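Local atomic coordinates of GDP-perosamine synthase (Caulobacter crescentus, PDB entry 3BN1), a protein that catalyses the pyridoxal-phosphate-dependent transfer of an amino group from L-glutamate to GDP-4-keto-6-deoxy-D-mannose, giving GDP-perosamine for O-antigen synthesis. Residues A[58-63]-A[230-235]; A[40-45]-A[241-246]; A[83-88]-A[102-107]. All blocks are in the same frame, centred on the assembly; numbering follows the deposited sequence.

Contact 1: A[58-63]-A[230-235]; sequences ACNNGT and FNYRMT. With ACT (acetate ion), chain E.
Asn-60 lies against the backbone of Tyr-232 and Arg-233 where strand 55-59, an outermost strand of the seven-stranded mixed sheet of this aspartate-aminotransferase-type fold, gives way to the phosphate-binding start of helix 62-72. One backbone bond joins the segments: Asn-60 N donates to Tyr-232 O at 2.9 Å, bent to 135° at the hydrogen and arriving from above the carbonyl plane. The same oxygen takes a CA-H...O contact from Cys-59. The amide of Asn-60 is folded over the neighbouring backbone because its CG sits between the backbone N and the carbonyl carbon (chi1 53°), which brings ND2 within 3.3 Å of Tyr-232 CA and sets it oblique to the tyrosine ring. That ring carries Phe-230 CB over the centre of one face, while its hydroxyl is bonded to His-67. At the strand end, Met-234 swings its bent chain alongside Ala-58 and Cys-59; CE stops 3.3 Å from Cys-59 O, and its CB meets Ala-58 CB.

The flanks serve the active site. Asn-61 OD1 caps helix 62-72, accepting weakly from Thr-63 N and also from Thr-64 N, while Gly-62 N and Thr-63 OG1 hold the phosphate of the pyridoxal-lysine at position 188. Asn-231 ND2 reaches the cofactor-bearing side chain of the second subunit, and Arg-233 NE salt-bridges Glu-194 of that subunit. Arg-233 and Gln-215 of the second subunit bind 2-oxoglutarate in this subunit's pocket; here the Arg-233 guanidinium edge meets an acetate, probably from the crystallisation liquor, NH1 donating to OXT and NH2 to O at 2.7 Å.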
# COMPACT_ATOMS: atom_id res chain seq x y z
N ALA A 58 9.41 -2.39 -7.49
CA ALA A 58 9.16 -2.63 -6.08
C ALA A 58 7.88 -1.91 -5.65
O ALA A 58 7.67 -0.74 -5.94
CB ALA A 58 10.31 -2.10 -5.27
N CYS A 59 7.02 -2.62 -4.95
CA CYS A 59 5.69 -2.09 -4.54
C CYS A 59 5.52 -2.32 -3.05
O CYS A 59 6.26 -3.08 -2.42
CB CYS A 59 4.68 -3.02 -5.23
SG CYS A 59 4.69 -2.87 -7.05
N ASN A 60 4.48 -1.73 -2.49
CA ASN A 60 4.30 -1.92 -1.07
C ASN A 60 3.76 -3.26 -0.58
O ASN A 60 3.85 -3.55 0.61
CB ASN A 60 3.62 -0.72 -0.41
CG ASN A 60 2.33 -0.33 -1.10
OD1 ASN A 60 1.65 0.60 -0.66
ND2 ASN A 60 1.99 -0.99 -2.19
N ASN A 61 3.24 -4.06 -1.48
CA ASN A 61 2.84 -5.43 -1.16
C ASN A 61 2.57 -6.22 -2.42
O ASN A 61 2.57 -5.67 -3.51
CB ASN A 61 1.85 -5.58 -0.01
CG ASN A 61 0.48 -4.98 -0.32
OD1 ASN A 61 -0.19 -5.45 -1.21
ND2 ASN A 61 0.07 -3.94 0.40
N GLY A 62 2.35 -7.51 -2.26
CA GLY A 62 2.14 -8.36 -3.42
C GLY A 62 0.71 -8.21 -3.96
O GLY A 62 0.43 -8.51 -5.10
N THR A 63 -0.21 -7.70 -3.15
CA THR A 63 -1.58 -7.53 -3.65
C THR A 63 -1.67 -6.28 -4.51
O THR A 63 -2.36 -6.22 -5.53
CB THR A 63 -2.49 -7.36 -2.41
OG1 THR A 63 -2.48 -8.62 -1.75
CG2 THR A 63 -3.94 -7.09 -2.84
N PHE A 230 -1.74 5.49 -8.17
CA PHE A 230 -1.89 4.93 -6.81
C PHE A 230 -0.68 5.23 -6.00
O PHE A 230 0.36 5.70 -6.52
CB PHE A 230 -1.95 3.42 -6.90
CG PHE A 230 -2.92 2.93 -7.93
CD1 PHE A 230 -4.27 2.99 -7.68
CD2 PHE A 230 -2.48 2.39 -9.17
CE1 PHE A 230 -5.19 2.56 -8.59
CE2 PHE A 230 -3.40 1.98 -10.13
CZ PHE A 230 -4.78 2.08 -9.84
N ASN A 231 -0.78 4.91 -4.72
CA ASN A 231 0.40 5.05 -3.87
C ASN A 231 0.79 3.61 -3.50
O ASN A 231 0.34 3.05 -2.49
CB ASN A 231 0.30 5.95 -2.61
CG ASN A 231 1.62 5.98 -1.85
OD1 ASN A 231 2.57 5.24 -2.20
ND2 ASN A 231 1.67 6.76 -0.74
N TYR A 232 1.61 3.03 -4.37
CA TYR A 232 1.98 1.66 -4.15
C TYR A 232 3.49 1.51 -4.04
O TYR A 232 4.02 0.48 -4.35
CB TYR A 232 1.47 0.80 -5.31
CG TYR A 232 -0.05 0.54 -5.34
CD1 TYR A 232 -0.87 0.84 -4.26
CD2 TYR A 232 -0.64 0.07 -6.52
CE1 TYR A 232 -2.26 0.58 -4.31
CE2 TYR A 232 -1.99 -0.24 -6.57
CZ TYR A 232 -2.78 -0.00 -5.45
OH TYR A 232 -4.10 -0.29 -5.57
N ARG A 233 4.18 2.57 -3.64
CA ARG A 233 5.64 2.53 -3.59
C ARG A 233 6.16 1.79 -2.39
O ARG A 233 5.61 1.91 -1.31
CB ARG A 233 6.19 3.95 -3.46
CG ARG A 233 5.66 4.87 -4.53
CD ARG A 233 6.08 6.32 -4.22
NE ARG A 233 5.30 6.93 -3.13
CZ ARG A 233 4.60 8.07 -3.21
NH1 ARG A 233 4.60 8.78 -4.34
NH2 ARG A 233 3.95 8.56 -2.14
N MET A 234 7.32 1.16 -2.55
CA MET A 234 8.01 0.48 -1.45
C MET A 234 8.89 1.51 -0.69
O MET A 234 9.46 2.41 -1.34
CB MET A 234 8.97 -0.59 -2.01
CG MET A 234 9.56 -1.42 -0.88
SD MET A 234 10.62 -2.72 -1.46
CE MET A 234 9.41 -4.04 -1.95
N THR A 235 9.02 1.40 0.63
CA THR A 235 9.95 2.26 1.34
C THR A 235 11.42 1.77 1.17
O THR A 235 11.70 0.59 0.85
CB THR A 235 9.70 2.31 2.85
OG1 THR A 235 9.84 0.99 3.47
CG2 THR A 235 8.38 2.98 3.11
C ACT E . 2.83 11.57 -2.43
O ACT E . 2.19 10.57 -1.99
OXT ACT E . 3.61 11.47 -3.54
CH3 ACT E . 2.70 12.91 -1.76
O HOH W 1 8.96 1.95 -4.56

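Contact 2: A[40-45]-A[241-246]; sequences IVEFEK and IGLAQL
Phe-43 and Gly-242 form the tight part of this helix-helix contact, in which helix 38-51 runs beside helix 236-247 with the local axes 8.9 Å apart and 34° from parallel. The phenylalanine holds its CG anti to the backbone N (chi1 -173°), a setting that carries the ring across to the neighbouring helix and lays one face on the backbone of Gly-242. Gly-242 CA stands 3.9 Å from the ring centroid, only 18° off the normal, a CH-pi contact; the carbonyl carbon of the same glycine and Leu-243 N lie over that face nearer the rim. Because Gly-242 has no side chain, the ring can come down directly onto the main chain, and Phe-43 CE1 approaches Gly-242 O to 3.2 Å. That oxygen also accepts the helical bond from Leu-246 N. Leu-246 turns toward the other helix and meets the ring in another way, its CD2 at the edge, 4.0 Å from CE1. Beyond the pair, Phe-43 also meets the ring of Phe-184 and the side chains of Met-234 and Ala-239.

The other side of the interface is looser and more polar at its margin. Leu-243 CD2 touches Glu-42 at two points, 3.8 Å from CB and 3.4 Å from OE1, the two side chains crossing at a slant. Glu-42 is partly exposed, and OE1 has its main partner in its own helix, a salt bridge to Arg-38. Leu-243 also packs on Phe-39 and Ala-46, so apolar cover continues along helix 38-51. The whole is a helix pair crossing at 34°, in which an aromatic ring packed on bare glycine backbone joins helix 38-51 to helix 236-247 of the aminotransferase fold.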
# COMPACT_ATOMS: atom_id res chain seq x y z
N ILE A 40 16.12 0.87 -2.67
CA ILE A 40 15.05 0.62 -3.66
C ILE A 40 15.64 0.25 -5.05
O ILE A 40 15.32 -0.79 -5.69
CB ILE A 40 14.00 1.79 -3.69
CG1 ILE A 40 13.61 2.19 -2.28
CG2 ILE A 40 12.78 1.35 -4.47
CD1 ILE A 40 12.49 3.24 -2.21
N VAL A 41 16.50 1.12 -5.54
CA VAL A 41 17.08 0.87 -6.84
C VAL A 41 17.97 -0.41 -6.80
O VAL A 41 18.00 -1.20 -7.75
CB VAL A 41 17.86 2.15 -7.25
CG1 VAL A 41 19.12 2.27 -6.40
CG2 VAL A 41 18.10 2.21 -8.74
N GLU A 42 18.73 -0.58 -5.71
CA GLU A 42 19.60 -1.75 -5.61
C GLU A 42 18.81 -3.04 -5.56
O GLU A 42 19.12 -4.01 -6.25
CB GLU A 42 20.54 -1.70 -4.41
CG GLU A 42 21.57 -0.61 -4.54
CD GLU A 42 22.61 -0.67 -3.43
OE1 GLU A 42 22.23 -1.03 -2.30
OE2 GLU A 42 23.79 -0.35 -3.70
N PHE A 43 17.79 -3.03 -4.73
CA PHE A 43 16.93 -4.20 -4.62
C PHE A 43 16.24 -4.49 -5.95
O PHE A 43 16.26 -5.63 -6.45
CB PHE A 43 15.88 -3.91 -3.53
CG PHE A 43 15.03 -5.11 -3.19
CD1 PHE A 43 15.54 -6.41 -3.33
CD2 PHE A 43 13.69 -4.94 -2.76
CE1 PHE A 43 14.74 -7.53 -2.99
CE2 PHE A 43 12.88 -6.08 -2.46
CZ PHE A 43 13.41 -7.37 -2.57
N GLU A 44 15.73 -3.45 -6.62
CA GLU A 44 15.11 -3.74 -7.90
C GLU A 44 16.13 -4.32 -8.85
O GLU A 44 15.85 -5.25 -9.58
CB GLU A 44 14.40 -2.51 -8.53
CG GLU A 44 13.15 -1.98 -7.71
CD GLU A 44 12.53 -0.73 -8.31
OE1 GLU A 44 13.33 0.05 -8.91
OE2 GLU A 44 11.29 -0.51 -8.19
N LYS A 45 17.32 -3.73 -8.85
CA LYS A 45 18.38 -4.19 -9.73
C LYS A 45 18.71 -5.66 -9.50
O LYS A 45 18.74 -6.47 -10.41
CB LYS A 45 19.63 -3.35 -9.45
CG LYS A 45 20.36 -2.95 -10.72
CD LYS A 45 21.87 -3.20 -10.61
CE LYS A 45 22.27 -4.63 -11.00
NZ LYS A 45 23.29 -4.71 -12.10
N ILE A 241 15.70 -4.30 3.76
CA ILE A 241 15.50 -5.65 4.25
C ILE A 241 15.45 -6.61 3.07
O ILE A 241 16.06 -7.72 3.04
CB ILE A 241 14.20 -5.80 5.09
CG1 ILE A 241 14.25 -4.87 6.34
CG2 ILE A 241 14.06 -7.33 5.46
CD1 ILE A 241 12.97 -4.76 7.22
N GLY A 242 14.71 -6.19 2.06
CA GLY A 242 14.65 -7.05 0.89
C GLY A 242 16.01 -7.39 0.23
O GLY A 242 16.23 -8.46 -0.36
N LEU A 243 16.88 -6.42 0.22
CA LEU A 243 18.12 -6.62 -0.46
C LEU A 243 18.96 -7.57 0.36
O LEU A 243 19.59 -8.51 -0.16
CB LEU A 243 18.77 -5.23 -0.53
CG LEU A 243 20.10 -5.33 -1.28
CD1 LEU A 243 20.00 -6.04 -2.64
CD2 LEU A 243 20.89 -3.99 -1.38
N ALA A 244 18.96 -7.33 1.66
CA ALA A 244 19.72 -8.23 2.55
C ALA A 244 19.16 -9.66 2.46
O ALA A 244 19.91 -10.65 2.52
CB ALA A 244 19.69 -7.71 3.98
N GLN A 245 17.85 -9.81 2.30
CA GLN A 245 17.27 -11.16 2.19
C GLN A 245 17.75 -11.79 0.91
O GLN A 245 18.08 -12.97 0.89
CB GLN A 245 15.75 -11.09 2.11
CG GLN A 245 15.14 -10.74 3.44
CD GLN A 245 14.92 -12.00 4.29
OE1 GLN A 245 13.99 -12.79 4.05
NE2 GLN A 245 15.82 -12.22 5.26
N LEU A 246 17.70 -11.00 -0.17
CA LEU A 246 18.08 -11.54 -1.47
C LEU A 246 19.53 -11.97 -1.54
O LEU A 246 19.85 -12.93 -2.24
CB LEU A 246 17.70 -10.64 -2.65
CG LEU A 246 17.87 -10.92 -4.15
CD1 LEU A 246 17.20 -12.16 -4.74
CD2 LEU A 246 17.50 -9.69 -5.01

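Contact 3: A[83-88]-A[102-107]; sequences VPSLTY and PVLVDN. With AKG (2-oxoglutaric acid), chain G.
Val-83 and Val-105 knit together the two parallel strands of a beta-alpha-beta crossover (strand 80-84, helix 90-98, strand 101-105), with 101-105 at the edge of the sheet. Three backbone bonds bind them: Val-83 N to Val-103 O, Val-105 N to Val-83 O, and Ser-85 N to Val-105 O at 3.1 Å. Side chains follow the ladder. Val-105 CG1 sits between its backbone N and carbonyl carbon (chi1 63°) and presses on Pro-84 CA at 3.6 Å, and Leu-104 CD1 comes up to Ser-85 OG, whose hydroxyl is bonded to His-324. Beyond the strand ends, Leu-86 lies across Asn-107, its CB 3.5 Å from OD1. A water bridges the diverging chains, accepting from Leu-86 N and donating to Val-105 O and to Asn-107 OD1.

Farther out, Asp-106 reaches helix 338-346, bonding to the backbone nitrogens of Ile-339 and Ala-340, while Leu-86 and Asn-107 pack on Cys-343. Segment 83-88 then runs into the active site, where Tyr-88 lays one ring face against the bound 2-oxoglutarate and its OH approaches the ligand's C5 to 3.4 Å.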
# COMPACT_ATOMS: atom_id res chain seq x y z
N VAL A 83 -8.26 -17.08 -13.72
CA VAL A 83 -7.56 -17.27 -12.44
C VAL A 83 -8.01 -18.61 -11.84
O VAL A 83 -9.20 -18.96 -11.95
CB VAL A 83 -8.03 -16.16 -11.49
CG1 VAL A 83 -7.29 -16.20 -10.15
CG2 VAL A 83 -7.94 -14.81 -12.14
N PRO A 84 -7.09 -19.39 -11.25
CA PRO A 84 -7.49 -20.65 -10.61
C PRO A 84 -8.37 -20.35 -9.38
O PRO A 84 -8.16 -19.38 -8.67
CB PRO A 84 -6.17 -21.29 -10.20
CG PRO A 84 -5.13 -20.22 -10.27
CD PRO A 84 -5.62 -19.20 -11.25
N SER A 85 -9.39 -21.16 -9.17
CA SER A 85 -10.24 -21.03 -7.97
C SER A 85 -9.36 -21.31 -6.76
O SER A 85 -9.49 -20.63 -5.75
CB SER A 85 -11.39 -22.03 -7.95
OG SER A 85 -12.34 -21.70 -6.95
N LEU A 86 -8.45 -22.29 -6.89
CA LEU A 86 -7.49 -22.60 -5.80
C LEU A 86 -6.30 -21.67 -5.77
O LEU A 86 -5.33 -21.87 -6.53
CB LEU A 86 -6.99 -24.04 -5.88
CG LEU A 86 -6.31 -24.54 -4.56
CD1 LEU A 86 -7.37 -24.71 -3.45
CD2 LEU A 86 -5.62 -25.88 -4.74
N THR A 87 -6.38 -20.66 -4.91
CA THR A 87 -5.33 -19.62 -4.78
C THR A 87 -5.67 -18.74 -3.57
O THR A 87 -6.78 -18.82 -3.00
CB THR A 87 -5.17 -18.72 -6.04
OG1 THR A 87 -4.08 -17.79 -5.86
CG2 THR A 87 -6.42 -17.90 -6.35
N TYR A 88 -4.74 -17.84 -3.26
CA TYR A 88 -4.96 -16.84 -2.23
C TYR A 88 -5.85 -15.77 -2.90
O TYR A 88 -5.73 -15.44 -4.07
CB TYR A 88 -3.62 -16.24 -1.79
CG TYR A 88 -3.91 -15.20 -0.75
CD1 TYR A 88 -4.53 -15.55 0.46
CD2 TYR A 88 -3.60 -13.86 -1.01
CE1 TYR A 88 -4.74 -14.61 1.42
CE2 TYR A 88 -3.82 -12.92 -0.08
CZ TYR A 88 -4.43 -13.28 1.10
OH TYR A 88 -4.71 -12.29 2.00
N PRO A 102 -13.14 -12.16 -12.95
CA PRO A 102 -12.31 -13.34 -12.73
C PRO A 102 -13.08 -14.51 -13.40
O PRO A 102 -14.31 -14.59 -13.32
CB PRO A 102 -12.35 -13.48 -11.21
CG PRO A 102 -12.70 -12.12 -10.74
CD PRO A 102 -13.73 -11.70 -11.68
N VAL A 103 -12.37 -15.42 -14.08
CA VAL A 103 -12.96 -16.60 -14.73
C VAL A 103 -12.13 -17.76 -14.22
O VAL A 103 -10.93 -17.93 -14.55
CB VAL A 103 -12.95 -16.50 -16.27
CG1 VAL A 103 -13.41 -17.85 -16.95
CG2 VAL A 103 -13.83 -15.32 -16.69
N LEU A 104 -12.79 -18.50 -13.34
CA LEU A 104 -12.15 -19.48 -12.55
C LEU A 104 -11.93 -20.73 -13.34
O LEU A 104 -12.78 -21.14 -14.12
CB LEU A 104 -12.93 -19.82 -11.25
CG LEU A 104 -13.32 -18.68 -10.30
CD1 LEU A 104 -14.06 -19.15 -9.08
CD2 LEU A 104 -12.04 -17.89 -9.91
N VAL A 105 -10.77 -21.31 -13.06
CA VAL A 105 -10.32 -22.56 -13.70
C VAL A 105 -9.80 -23.54 -12.61
O VAL A 105 -9.33 -23.12 -11.53
CB VAL A 105 -9.19 -22.30 -14.75
CG1 VAL A 105 -7.93 -21.71 -14.06
CG2 VAL A 105 -8.89 -23.60 -15.50
N ASP A 106 -9.96 -24.84 -12.87
CA ASP A 106 -9.61 -25.90 -11.92
C ASP A 106 -8.12 -26.10 -12.02
O ASP A 106 -7.50 -25.59 -12.95
CB ASP A 106 -10.27 -27.23 -12.31
CG ASP A 106 -10.66 -28.04 -11.13
OD1 ASP A 106 -10.25 -27.66 -10.01
OD2 ASP A 106 -11.37 -29.05 -11.29
N ASN A 107 -7.56 -26.81 -11.06
CA ASN A 107 -6.13 -27.11 -11.00
C ASN A 107 -5.85 -28.59 -11.10
O ASN A 107 -6.78 -29.42 -11.10
CB ASN A 107 -5.53 -26.71 -9.64
CG ASN A 107 -6.31 -27.26 -8.46
OD1 ASN A 107 -7.34 -26.70 -8.12
ND2 ASN A 107 -5.77 -28.22 -7.74
C1 AKG G . -0.89 -16.39 3.87
O1 AKG G . -1.48 -16.31 4.98
O2 AKG G . -0.37 -17.46 3.48
C2 AKG G . -0.79 -15.19 3.01
O5 AKG G . -0.12 -15.23 2.00
C3 AKG G . -1.57 -13.96 3.43
C4 AKG G . -1.23 -12.77 2.56
C5 AKG G . -1.67 -11.52 3.27
O3 AKG G . -1.52 -10.42 2.67
O4 AKG G . -2.27 -11.60 4.51
O HOH W 2 -8.28 -24.04 -9.14

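From the N terminus, helix 38-51 comes first and leads into strand 55-59, the opening segments of contacts 2 and 1. Strand 80-84 follows, and contact 3 closes the first and shortest loop as the chain returns, through helix 90-98, to strand 101-105. Contact 1 closes next, when the loop before helix 236-247 reaches strand 55-59; contact 2 closes last, on that helix itself. The three loops are therefore nested without crossing. Contacts 1 and 2 adjoin, with Glu-44 probably hydrogen-bonded to Ala-58 N, and together tie helices 38-51 and 236-247 to the sheet edge at strand 55-59. Contact 3 secures the other outermost strand, its centre about 31 Å from that of contact 2.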